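Local atomic coordinates of putative ABC transporter, periplasmic binding protein, amino acid (Neisseria gonorrhoeae, PDB entry 2YLN), a protein that binds L-cystine as the solute receptor of an ABC transporter, closing its two lobes around the ligand, and probably delivers it to the membrane for uptake. Residues Tyr67-Tyr72 / Val214-Lys219; Thr71-Asp74 / Lys78-Gly81; Asp76-Leu79 / Val84-Thr87; Val86-Ala91 / Val98-Thr103; Asn122-Thr127 / Gly241-Lys246. The protein carries 1 engineered substitution. One frame throughout, in Å; residues are numbered along the deposited sequence.

How the contacts relate
Contact 1 starts near the N terminus at 67-72 and closes at 214-219, far along the chain; it joins the two lobes. Contact 2 opens on the same strand, 71-73, and turns back at once as a hairpin. Contact 3 shares Lys-78 and Leu-79 with contact 2 and sets the hairpin on the start of helix 82-94. Contact 4 follows that helix into strand 97-102. Contacts 2, 3 and 4 all close long before contact 1 does. Contact 5 opens at 122-127, inside the span of contact 1, and closes at 241-246, beyond it. The two therefore cross, and they touch through Phe-70 and Gln-123.

Contact 1 of 5, residues Tyr67-Tyr72 / Val214-Lys219; sequences YAPFTY and VLDYLK. With CYS (cysteine), chain C.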
# COMPACT_ATOMS: atom_id res chain seq x y z
N TYR A 67 -7.19 -4.37 -3.15
CA TYR A 67 -5.86 -4.84 -2.74
C TYR A 67 -5.94 -5.48 -1.36
O TYR A 67 -5.53 -4.86 -0.36
CB TYR A 67 -4.87 -3.72 -2.82
CG TYR A 67 -3.43 -4.03 -2.54
CD1 TYR A 67 -2.79 -5.17 -3.00
CD2 TYR A 67 -2.66 -3.11 -1.86
CE1 TYR A 67 -1.46 -5.38 -2.83
CE2 TYR A 67 -1.28 -3.28 -1.70
CZ TYR A 67 -0.68 -4.42 -2.25
OH TYR A 67 0.70 -4.54 -2.11
N ALA A 68 -6.45 -6.69 -1.26
CA ALA A 68 -6.55 -7.41 -0.00
C ALA A 68 -5.14 -7.76 0.46
O ALA A 68 -4.28 -8.10 -0.35
CB ALA A 68 -7.41 -8.61 -0.11
N PRO A 69 -4.85 -7.76 1.77
CA PRO A 69 -5.76 -7.50 2.90
C PRO A 69 -5.68 -6.04 3.40
O PRO A 69 -6.08 -5.75 4.52
CB PRO A 69 -5.26 -8.47 3.97
CG PRO A 69 -3.79 -8.41 3.76
CD PRO A 69 -3.60 -8.33 2.27
N PHE A 70 -5.16 -5.14 2.57
CA PHE A 70 -4.89 -3.75 2.95
C PHE A 70 -6.09 -2.83 2.71
O PHE A 70 -6.30 -1.89 3.50
CB PHE A 70 -3.66 -3.24 2.18
CG PHE A 70 -2.42 -3.99 2.52
CD1 PHE A 70 -1.83 -3.95 3.79
CD2 PHE A 70 -1.71 -4.77 1.60
CE1 PHE A 70 -0.66 -4.58 4.08
CE2 PHE A 70 -0.51 -5.40 1.89
CZ PHE A 70 0.04 -5.28 3.14
N THR A 71 -6.78 -2.98 1.57
CA THR A 71 -7.81 -2.03 1.18
C THR A 71 -8.66 -2.78 0.15
O THR A 71 -8.21 -2.98 -1.00
CB THR A 71 -7.20 -0.74 0.64
OG1 THR A 71 -8.26 0.02 0.05
CG2 THR A 71 -6.10 -0.89 -0.33
N TYR A 72 -9.82 -3.27 0.59
CA TYR A 72 -10.61 -4.17 -0.26
C TYR A 72 -12.04 -4.18 0.19
O TYR A 72 -12.35 -3.67 1.24
CB TYR A 72 -9.99 -5.62 -0.21
CG TYR A 72 -10.14 -6.36 1.10
CD1 TYR A 72 -9.28 -6.11 2.13
CD2 TYR A 72 -11.16 -7.22 1.28
CE1 TYR A 72 -9.43 -6.79 3.33
CE2 TYR A 72 -11.35 -7.87 2.50
CZ TYR A 72 -10.50 -7.61 3.54
OH TYR A 72 -10.61 -8.28 4.77
N VAL A 214 0.88 -11.14 -0.89
CA VAL A 214 1.10 -12.40 -1.60
C VAL A 214 0.71 -13.59 -0.71
O VAL A 214 -0.00 -14.48 -1.16
CB VAL A 214 2.54 -12.51 -2.11
CG1 VAL A 214 2.78 -13.91 -2.65
CG2 VAL A 214 2.81 -11.45 -3.18
N LEU A 215 1.15 -13.56 0.57
CA LEU A 215 0.75 -14.63 1.45
C LEU A 215 -0.75 -14.72 1.60
O LEU A 215 -1.33 -15.85 1.65
CB LEU A 215 1.44 -14.47 2.81
CG LEU A 215 2.92 -14.70 2.83
CD1 LEU A 215 3.50 -14.33 4.19
CD2 LEU A 215 3.32 -16.13 2.46
N ASP A 216 -1.44 -13.59 1.68
CA ASP A 216 -2.93 -13.57 1.79
C ASP A 216 -3.54 -14.24 0.56
O ASP A 216 -4.45 -15.07 0.68
CB ASP A 216 -3.42 -12.15 1.97
CG ASP A 216 -4.88 -12.12 2.42
OD1 ASP A 216 -5.12 -12.52 3.59
OD2 ASP A 216 -5.70 -11.72 1.63
N TYR A 217 -3.01 -13.89 -0.59
CA TYR A 217 -3.52 -14.46 -1.83
C TYR A 217 -3.34 -16.00 -1.87
O TYR A 217 -4.24 -16.72 -2.27
CB TYR A 217 -2.84 -13.79 -3.03
CG TYR A 217 -3.33 -14.31 -4.35
CD1 TYR A 217 -2.80 -15.45 -4.92
CD2 TYR A 217 -4.30 -13.64 -5.03
CE1 TYR A 217 -3.22 -15.92 -6.14
CE2 TYR A 217 -4.72 -14.06 -6.28
CZ TYR A 217 -4.17 -15.17 -6.81
OH TYR A 217 -4.57 -15.60 -8.07
N LEU A 218 -2.16 -16.42 -1.44
CA LEU A 218 -1.87 -17.85 -1.44
C LEU A 218 -2.71 -18.62 -0.42
O LEU A 218 -2.95 -19.82 -0.59
CB LEU A 218 -0.37 -18.12 -1.22
CG LEU A 218 0.53 -17.59 -2.30
CD1 LEU A 218 1.99 -17.70 -1.97
CD2 LEU A 218 0.17 -18.32 -3.66
N LYS A 219 -3.15 -17.97 0.65
CA LYS A 219 -4.10 -18.61 1.58
C LYS A 219 -5.39 -18.90 0.91
O LYS A 219 -6.04 -19.92 1.14
CB LYS A 219 -4.35 -17.68 2.83
CG LYS A 219 -3.20 -17.54 3.78
CD LYS A 219 -3.49 -16.53 5.01
CE LYS A 219 -2.29 -16.19 5.86
NZ LYS A 219 -2.62 -15.17 6.96
N CYS C . -2.04 -2.82 -5.19
CA CYS C . -1.26 -2.29 -6.34
C CYS C . -0.37 -3.43 -6.87
O CYS C . -0.47 -4.55 -6.31
CB CYS C . -0.41 -1.13 -5.91
SG CYS C . 0.86 -1.65 -4.68
OXT CYS C . 0.35 -3.13 -7.80
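Pro-69 and Asp-216 lie flank to flank, their side chains running antiparallel. The pyrrolidine ring lies alongside the aspartate, with Pro-69 CD 3.8 Å from Asp-216 CB. Ala-68 adds its methyl, CB, at 4.0 Å from Asp-216 OD2. No hydrogen bond joins the segments, and the buried area is small. The contact is a light touch. Asp-216 CG stands anti to the backbone N (chi1 -166°), which lays the carboxylate beside the proline and the alanine methyl.

The loop 67-72 is held in shape from within. The peptide bond before Pro-69 is cis. Tyr-67 O accepts from two donors, Phe-70 N and Thr-71 N, both at 3.0 Å. Tyr-67 N in turn gives a 2.8 Å bond to Thr-71 O. This is a classic beta bulge, with Phe-70 and Thr-71 both facing Tyr-67.

Tyr-67, at this bulge, is also a residue of the ligand pocket. One face of its ring receives the amino group of cysteine chain C, whose N lies 3.1 Å above the ring centre. Phe-70 CD2 lies over the opposite face, offset toward the rim. Tyr-67 OH is hydrogen-bonded to Asn-209 OD1, and Asn-209 also binds the ligand.

Asp-216 sits on helix 211-220, whose Val-214 and Leu-215 pack on strand 226-231. The loop 67-72 leads into strand 71-73, beside helix 82-94. The touch thus joins the two lobes across the cleft, consistent with the closed conformation.

Contact 2 of 5, residues Thr71-Asp74 / Lys78-Gly81; sequences TYHD and KLTG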
# COMPACT_ATOMS: atom_id res chain seq x y z
N THR A 71 -6.78 -2.98 1.57
CA THR A 71 -7.81 -2.03 1.18
C THR A 71 -8.66 -2.78 0.15
O THR A 71 -8.21 -2.98 -1.00
CB THR A 71 -7.20 -0.74 0.64
OG1 THR A 71 -8.26 0.02 0.05
CG2 THR A 71 -6.10 -0.89 -0.33
N TYR A 72 -9.82 -3.27 0.59
CA TYR A 72 -10.61 -4.17 -0.26
C TYR A 72 -12.04 -4.18 0.19
O TYR A 72 -12.35 -3.67 1.24
CB TYR A 72 -9.99 -5.62 -0.21
CG TYR A 72 -10.14 -6.36 1.10
CD1 TYR A 72 -9.28 -6.11 2.13
CD2 TYR A 72 -11.16 -7.22 1.28
CE1 TYR A 72 -9.43 -6.79 3.33
CE2 TYR A 72 -11.35 -7.87 2.50
CZ TYR A 72 -10.50 -7.61 3.54
OH TYR A 72 -10.61 -8.28 4.77
N HIS A 73 -12.92 -4.80 -0.61
CA HIS A 73 -14.28 -4.97 -0.19
C HIS A 73 -14.53 -6.36 0.27
O HIS A 73 -14.15 -7.32 -0.38
CB HIS A 73 -15.25 -4.64 -1.35
CG HIS A 73 -15.28 -3.18 -1.69
ND1 HIS A 73 -16.25 -2.30 -1.23
CD2 HIS A 73 -14.39 -2.44 -2.34
CE1 HIS A 73 -15.93 -1.08 -1.63
NE2 HIS A 73 -14.84 -1.14 -2.37
N ASP A 74 -15.21 -6.47 1.40
CA ASP A 74 -15.54 -7.75 1.96
C ASP A 74 -16.75 -8.37 1.25
O ASP A 74 -17.25 -7.80 0.25
CB ASP A 74 -15.72 -7.69 3.46
CG ASP A 74 -16.99 -7.04 3.91
OD1 ASP A 74 -17.93 -6.86 3.11
OD2 ASP A 74 -17.01 -6.76 5.14
N LYS A 78 -18.52 -4.18 1.96
CA LYS A 78 -17.96 -3.16 2.89
C LYS A 78 -16.51 -2.88 2.50
O LYS A 78 -15.71 -3.80 2.42
CB LYS A 78 -18.02 -3.59 4.38
CG LYS A 78 -17.36 -2.58 5.38
CD LYS A 78 -17.20 -3.17 6.78
CE LYS A 78 -16.35 -2.27 7.67
NZ LYS A 78 -16.01 -2.89 8.96
N LEU A 79 -16.12 -1.61 2.33
CA LEU A 79 -14.70 -1.23 2.24
C LEU A 79 -14.03 -1.46 3.58
O LEU A 79 -14.45 -0.87 4.58
CB LEU A 79 -14.59 0.16 1.75
CG LEU A 79 -13.13 0.65 1.58
CD1 LEU A 79 -12.40 -0.05 0.40
CD2 LEU A 79 -13.09 2.16 1.39
N THR A 80 -13.00 -2.26 3.58
CA THR A 80 -12.25 -2.60 4.78
C THR A 80 -10.82 -2.87 4.36
O THR A 80 -10.37 -2.39 3.33
CB THR A 80 -12.95 -3.74 5.48
OG1 THR A 80 -12.34 -4.00 6.76
CG2 THR A 80 -12.96 -5.02 4.71
N GLY A 81 -10.07 -3.58 5.20
CA GLY A 81 -8.65 -3.79 5.05
C GLY A 81 -7.88 -2.98 6.08
O GLY A 81 -8.36 -1.98 6.59
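Tyr-72 and Thr-80 form an antiparallel hydrogen-bonded pair. Thr-80 N reaches Tyr-72 O at 2.8 Å, nearly along the C=O axis. Tyr-72 N meets Thr-80 O at 2.9 Å, but from above the carbonyl plane. Closer to the turn, Asp-74 N bonds to Lys-78 O at 2.9 Å. Lys-78 N returns a bond to the side chain, reaching Asp-74 OD1 at 3.0 Å from above the carboxylate plane. Asp-74 OD1 also accepts from Asp-76 N, so one oxygen fastens two amides of the turn. The Asp-74 CG lies between the backbone N and the carbonyl carbon (chi1 74°), which brings the carboxylate to Lys-78.

The packing splits over two faces. On one, the Thr-80 methyl CG2 makes a CH-pi contact with the Tyr-72 ring, 4.1 Å from its centroid. On the other, Leu-79 CD1 lies 4.2 Å from the centroid of the His-73 ring. The His-73 nitrogens are used elsewhere, ND1 by Gly-77 O and NE2 by Glu-102 OE1. Thr-80 OG1 bonds to Glu-85. The glycine backbone packs close to the tyrosine ring, with Gly-81 CA 3.5 Å from Tyr-72 CE1.

The chemistry is that of a short beta hairpin. Backbone bonds set its pairing, and the Asp-74 carboxylate ties its turn.

Contact 3 of 5, residues Asp76-Leu79 / Val84-Thr87; sequences DGKL and VEVT
Val-84 meets Leu-79 with the two side chains nearly perpendicular. It presents both methyls to the leucine branch point: Val-84 CG2 is 4.1 Å from Leu-79 CG, and CG1 is equally near. Val-84 CG1 also comes to 3.9 Å from Leu-79 O. That carbonyl is not left to the methyl, since Arg-88 NH1 donates to it. With chi1 at 170°, Val-84 CG1 points back from its own amide N, and the fork of the side chain faces the leucine.

Glu-85 follows and carries the polar half of the contact. Its chain is bent at chi2 (-58°), which brings the carboxylate round to the hairpin. Lys-78 reaches it with an extended chain from the other side. Lys-78 NZ lies 3.4 Å from Glu-85 OE2, a salt bridge with a weak hydrogen bond. Lys-78 was modelled in two conformers, and the bridge is described for one of them. Water 1 spans the same pair: it accepts from Lys-78 NZ at 3.2 Å and donates to Glu-85 OE1 at 2.7 Å. Glu-85 OE2 has firmer partners in Thr-80 OG1 and in Arg-88 NH1, the latter a salt bridge. With two cationic groups beside it, the carboxylate probably stays ionised.

The contact seats the hairpin of strands 71-73 and 79-80 on the first turn of helix 82-94. Leu-79 and Val-84 also reach Phe-100 on strand 97-102. The next residues turn to other elements: Val-86 packs on helix 267-276, and Thr-87 on Phe-100.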
# COMPACT_ATOMS: atom_id res chain seq x y z
N ASP A 76 -19.73 -8.67 1.83
CA ASP A 76 -20.91 -7.83 1.89
C ASP A 76 -20.75 -6.45 1.30
O ASP A 76 -21.67 -5.61 1.45
CB ASP A 76 -21.40 -7.79 3.38
CG ASP A 76 -21.99 -9.19 3.85
OD1 ASP A 76 -22.88 -9.76 3.13
OD2 ASP A 76 -21.48 -9.70 4.86
N GLY A 77 -19.66 -6.24 0.58
CA GLY A 77 -19.39 -5.05 -0.14
C GLY A 77 -18.81 -3.92 0.68
O GLY A 77 -18.57 -2.84 0.15
N LYS A 78 -18.52 -4.18 1.96
CA LYS A 78 -17.96 -3.16 2.89
C LYS A 78 -16.51 -2.88 2.50
O LYS A 78 -15.71 -3.80 2.42
CB LYS A 78 -18.02 -3.59 4.38
CG LYS A 78 -17.36 -2.58 5.38
CD LYS A 78 -17.20 -3.17 6.78
CE LYS A 78 -16.35 -2.27 7.67
NZ LYS A 78 -16.01 -2.89 8.96
N LEU A 79 -16.12 -1.61 2.33
CA LEU A 79 -14.70 -1.23 2.24
C LEU A 79 -14.03 -1.46 3.58
O LEU A 79 -14.45 -0.87 4.58
CB LEU A 79 -14.59 0.16 1.75
CG LEU A 79 -13.13 0.65 1.58
CD1 LEU A 79 -12.40 -0.05 0.40
CD2 LEU A 79 -13.09 2.16 1.39
N VAL A 84 -7.49 0.88 5.56
CA VAL A 84 -8.77 1.54 5.69
C VAL A 84 -9.17 1.63 7.17
O VAL A 84 -9.65 2.68 7.63
CB VAL A 84 -9.84 0.79 4.85
CG1 VAL A 84 -11.24 1.29 5.13
CG2 VAL A 84 -9.50 0.94 3.37
N GLU A 85 -9.08 0.52 7.89
CA GLU A 85 -9.49 0.49 9.28
C GLU A 85 -8.57 1.36 10.15
O GLU A 85 -9.04 2.03 11.06
CB GLU A 85 -9.60 -0.94 9.80
CG GLU A 85 -10.61 -1.79 9.07
CD GLU A 85 -12.05 -1.32 9.03
OE1 GLU A 85 -12.42 -0.36 9.73
OE2 GLU A 85 -12.83 -1.92 8.29
N VAL A 86 -7.26 1.39 9.87
CA VAL A 86 -6.39 2.27 10.58
C VAL A 86 -6.83 3.73 10.35
O VAL A 86 -6.90 4.53 11.26
CB VAL A 86 -4.92 2.09 10.16
CG1 VAL A 86 -4.05 3.19 10.71
CG2 VAL A 86 -4.37 0.76 10.68
N THR A 87 -7.14 4.07 9.07
CA THR A 87 -7.52 5.41 8.73
C THR A 87 -8.81 5.81 9.42
O THR A 87 -8.97 6.91 9.93
CB THR A 87 -7.59 5.59 7.21
OG1 THR A 87 -6.32 5.33 6.64
CG2 THR A 87 -8.02 7.02 6.84
O HOH W 1 -15.02 -0.30 10.61

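Contact 4 of 5, residues Val86-Ala91 / Val98-Thr103; sequences VTRAVA and VEFKET
Thr-87, Arg-88 and Ala-91 of helix 82-94 pack on Val-98 and Phe-100 of strand 97-102. The helix is the last part of the crossover between parallel strands 58-63 and 97-102, a beta-alpha-beta arrangement whose connection also carries the small sheet of strands 66-67, 71-73 and 79-80. The axes of helix piece 86-91 and strand piece 98-102 run 153° apart and come within 9.5 Å.

The aliphatic contacts are two. Ala-91 CB, at the C-terminal end of the helix segment, meets Val-98 CG1 at 3.8 Å. Thr-87 CG2, a turn earlier, adds a looser touch at 4.2 Å from Val-98 CG2.

The aromatic contacts gather at Phe-100. Thr-87 passes alongside the ring, and Thr-87 CG2 reaches Phe-100 CE1 at 3.9 Å. Val-98 CG2, from the same strand, lies over one ring face, near its rim. Thr-87 OG1 is hydrogen-bonded within its own helix to Asp-83 O.

No hydrogen bond links the segments. The charged end of Arg-88 is held elsewhere, with NH1 bonded to Leu-79 O and paired with Glu-85. Its guanidinium and the Phe-100 ring have planes 81° apart. Arg-88 CG lies in the ring plane, at the edge, 3.9 Å from Phe-100 CE2.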
# COMPACT_ATOMS: atom_id res chain seq x y z
N VAL A 86 -7.26 1.39 9.87
CA VAL A 86 -6.39 2.27 10.58
C VAL A 86 -6.83 3.73 10.35
O VAL A 86 -6.90 4.53 11.26
CB VAL A 86 -4.92 2.09 10.16
CG1 VAL A 86 -4.05 3.19 10.71
CG2 VAL A 86 -4.37 0.76 10.68
N THR A 87 -7.14 4.07 9.07
CA THR A 87 -7.52 5.41 8.73
C THR A 87 -8.81 5.81 9.42
O THR A 87 -8.97 6.91 9.93
CB THR A 87 -7.59 5.59 7.21
OG1 THR A 87 -6.32 5.33 6.64
CG2 THR A 87 -8.02 7.02 6.84
N ARG A 88 -9.79 4.89 9.48
CA ARG A 88 -11.02 5.16 10.21
C ARG A 88 -10.72 5.45 11.68
O ARG A 88 -11.33 6.34 12.27
CB ARG A 88 -12.06 4.05 10.08
CG ARG A 88 -12.66 3.95 8.71
CD ARG A 88 -13.77 2.91 8.72
NE ARG A 88 -14.43 2.79 7.42
CZ ARG A 88 -14.52 1.70 6.68
NH1 ARG A 88 -14.07 0.51 7.04
NH2 ARG A 88 -15.09 1.82 5.47
N ALA A 89 -9.82 4.68 12.28
CA ALA A 89 -9.49 4.86 13.70
C ALA A 89 -8.78 6.19 13.88
O ALA A 89 -9.04 6.89 14.88
CB ALA A 89 -8.65 3.68 14.16
N VAL A 90 -7.89 6.59 12.96
CA VAL A 90 -7.25 7.89 13.00
C VAL A 90 -8.32 8.97 12.94
O VAL A 90 -8.26 9.98 13.70
CB VAL A 90 -6.20 8.03 11.90
CG1 VAL A 90 -5.77 9.47 11.71
CG2 VAL A 90 -5.00 7.12 12.16
N ALA A 91 -9.25 8.89 11.99
CA ALA A 91 -10.25 9.91 11.82
C ALA A 91 -11.06 10.07 13.09
O ALA A 91 -11.40 11.20 13.50
CB ALA A 91 -11.15 9.54 10.64
N VAL A 98 -14.38 11.15 7.56
CA VAL A 98 -13.52 10.62 6.50
C VAL A 98 -14.31 10.10 5.36
O VAL A 98 -15.30 9.40 5.55
CB VAL A 98 -12.53 9.62 7.05
CG1 VAL A 98 -13.17 8.39 7.63
CG2 VAL A 98 -11.51 9.24 6.08
N GLU A 99 -13.85 10.38 4.15
CA GLU A 99 -14.43 9.87 2.90
C GLU A 99 -13.30 9.18 2.10
O GLU A 99 -12.28 9.82 1.88
CB GLU A 99 -15.05 10.96 2.09
CG GLU A 99 -16.30 11.57 2.70
CD GLU A 99 -17.43 10.66 2.71
OE1 GLU A 99 -17.70 10.04 1.71
OE2 GLU A 99 -18.21 10.73 3.69
N PHE A 100 -13.53 7.96 1.68
CA PHE A 100 -12.56 7.25 0.86
C PHE A 100 -12.92 7.37 -0.61
O PHE A 100 -14.06 7.15 -1.01
CB PHE A 100 -12.55 5.77 1.26
CG PHE A 100 -12.00 5.54 2.63
CD1 PHE A 100 -10.65 5.49 2.89
CD2 PHE A 100 -12.86 5.37 3.72
CE1 PHE A 100 -10.15 5.26 4.15
CE2 PHE A 100 -12.38 5.21 5.01
CZ PHE A 100 -11.02 5.13 5.23
N LYS A 101 -11.94 7.75 -1.40
CA LYS A 101 -12.04 8.00 -2.85
C LYS A 101 -11.30 6.84 -3.55
O LYS A 101 -10.07 6.86 -3.65
CB LYS A 101 -11.43 9.38 -3.18
CG LYS A 101 -12.39 10.51 -2.73
CD LYS A 101 -12.11 11.86 -3.33
CE LYS A 101 -12.40 11.95 -4.91
NZ LYS A 101 -13.83 11.85 -5.45
N GLU A 102 -12.06 5.83 -3.98
CA GLU A 102 -11.42 4.67 -4.54
C GLU A 102 -10.79 5.04 -5.88
O GLU A 102 -11.41 5.66 -6.75
CB GLU A 102 -12.36 3.48 -4.63
CG GLU A 102 -12.80 3.05 -3.23
CD GLU A 102 -13.68 1.86 -3.14
OE1 GLU A 102 -13.44 0.88 -3.76
OE2 GLU A 102 -14.63 1.93 -2.37
N THR A 103 -9.54 4.64 -6.03
CA THR A 103 -8.68 5.16 -7.10
C THR A 103 -7.79 4.08 -7.65
O THR A 103 -7.16 3.35 -6.85
CB THR A 103 -7.88 6.34 -6.58
OG1 THR A 103 -8.79 7.35 -6.10
CG2 THR A 103 -6.97 6.96 -7.62

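Contact 5 of 5, residues Asn122-Thr127 / Gly241-Lys246; sequences NQVGLT and GLIVNK. With CYS (cysteine), chain B.
The loop 122-127 forms part of the L-cystine pocket, and Val-124 in it packs against Gly-241 and Ile-243. Gly-241 N donates to Val-124 O at 3.2 Å, tilted from the carbonyl plane. Water 2 makes a second link. It accepts from Asn-122 N and Val-124 N, and donates to Gly-241 O at 2.8 Å. The water thus satisfies the amides of Asn-122 and Val-124, while Gln-123 N turns to Asp-83 OD2.

The apolar part is Val-124 against Ile-243, whose side chains cross steeply. Val-124 CG1 meets Ile-243 CG1 at 3.6 Å. A chi1 of -179° directs Val-124 CG1 away from its own amide and at the isoleucine. Ile-243 CD1 also reaches Leu-126 CD2 at 4.2 Å. Leu-126 is the centre of an inverse gamma turn.

On the ligand side, the amino N of cysteine chain B donates to Gln-123 O at 2.8 Å. Asn-122 ND2 is 3.6 Å from the SG of the same cysteine. The SG of cysteine chain B and the SG of cysteine chain C are at disulfide bonding distance, so the two are the halves of one cystine. Arg-131 NH1 also binds the chain B half.

The loop runs from strand 119-120 to helix 129-134. Ile-243 lies on strand 238-245, paired with strands 119-120 and 135-137, and its side chain also touches helix 108-114.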
# COMPACT_ATOMS: atom_id res chain seq x y z
N ASN A 122 -2.48 3.57 1.53
CA ASN A 122 -2.40 2.48 0.57
C ASN A 122 -1.01 1.84 0.53
O ASN A 122 -0.40 1.65 -0.52
CB ASN A 122 -2.78 2.97 -0.81
CG ASN A 122 -3.43 1.90 -1.67
OD1 ASN A 122 -4.65 1.92 -1.82
ND2 ASN A 122 -2.68 0.98 -2.23
N GLN A 123 -0.47 1.50 1.73
CA GLN A 123 0.81 0.82 1.82
C GLN A 123 1.92 1.61 1.09
O GLN A 123 2.78 1.01 0.43
CB GLN A 123 0.73 -0.61 1.35
CG GLN A 123 -0.08 -1.52 2.28
CD GLN A 123 0.61 -1.66 3.62
OE1 GLN A 123 1.75 -2.16 3.67
NE2 GLN A 123 0.02 -1.19 4.70
N VAL A 124 1.94 2.91 1.31
CA VAL A 124 2.91 3.78 0.66
C VAL A 124 4.00 4.24 1.64
O VAL A 124 3.70 4.77 2.69
CB VAL A 124 2.22 5.05 0.03
CG1 VAL A 124 3.19 5.93 -0.66
CG2 VAL A 124 1.15 4.60 -0.93
N GLY A 125 5.23 4.09 1.19
CA GLY A 125 6.38 4.79 1.76
C GLY A 125 6.96 5.75 0.73
O GLY A 125 6.62 5.75 -0.46
N LEU A 126 7.92 6.58 1.18
CA LEU A 126 8.58 7.55 0.32
C LEU A 126 9.77 6.90 -0.30
O LEU A 126 10.93 7.18 0.03
CB LEU A 126 8.89 8.85 1.08
CG LEU A 126 7.76 9.46 1.84
CD1 LEU A 126 8.25 10.74 2.56
CD2 LEU A 126 6.57 9.73 0.87
N THR A 127 9.52 5.99 -1.25
CA THR A 127 10.46 5.03 -1.79
C THR A 127 11.08 5.45 -3.11
O THR A 127 11.73 4.61 -3.77
CB THR A 127 9.81 3.67 -1.84
OG1 THR A 127 8.51 3.78 -2.46
CG2 THR A 127 9.71 3.03 -0.50
N GLY A 241 2.80 4.88 5.78
CA GLY A 241 2.06 5.80 6.56
C GLY A 241 1.10 6.61 5.72
O GLY A 241 1.01 6.44 4.52
N LEU A 242 0.34 7.48 6.39
CA LEU A 242 -0.54 8.37 5.66
C LEU A 242 0.30 9.38 4.91
O LEU A 242 1.26 9.98 5.46
CB LEU A 242 -1.48 9.10 6.61
CG LEU A 242 -2.49 8.16 7.34
CD1 LEU A 242 -3.25 8.96 8.38
CD2 LEU A 242 -3.39 7.47 6.37
N ILE A 243 0.05 9.58 3.61
CA ILE A 243 0.84 10.44 2.74
C ILE A 243 0.05 11.71 2.42
O ILE A 243 -1.12 11.64 2.06
CB ILE A 243 1.21 9.74 1.42
CG1 ILE A 243 1.71 8.30 1.62
CG2 ILE A 243 2.21 10.58 0.65
CD1 ILE A 243 2.98 8.20 2.44
N VAL A 244 0.71 12.84 2.59
CA VAL A 244 0.13 14.13 2.19
C VAL A 244 1.09 14.91 1.36
O VAL A 244 2.30 14.62 1.26
CB VAL A 244 -0.29 14.98 3.41
CG1 VAL A 244 -1.38 14.32 4.25
CG2 VAL A 244 0.91 15.28 4.31
N ASN A 245 0.57 15.94 0.70
CA ASN A 245 1.43 16.92 0.08
C ASN A 245 2.29 17.60 1.12
O ASN A 245 1.80 17.88 2.24
CB ASN A 245 0.60 17.98 -0.68
CG ASN A 245 0.05 17.45 -1.93
OD1 ASN A 245 0.80 17.28 -2.86
ND2 ASN A 245 -1.23 17.10 -1.97
N LYS A 246 3.51 17.99 0.76
CA LYS A 246 4.30 18.95 1.58
C LYS A 246 3.49 20.24 1.73
O LYS A 246 2.58 20.56 0.93
CB LYS A 246 5.68 19.16 0.97
CG LYS A 246 6.54 17.89 1.12
CD LYS A 246 7.96 18.01 0.57
CE LYS A 246 8.77 16.76 0.92
NZ LYS A 246 9.23 16.79 2.38
N CYS B . 3.48 -0.09 -2.02
CA CYS B . 2.99 0.56 -3.26
C CYS B . 3.76 1.85 -3.54
O CYS B . 4.20 2.46 -2.55
CB CYS B . 1.50 0.89 -3.15
SG CYS B . 0.45 -0.55 -2.94
OXT CYS B . 3.86 2.22 -4.73
O HOH W 2 -0.06 4.39 2.98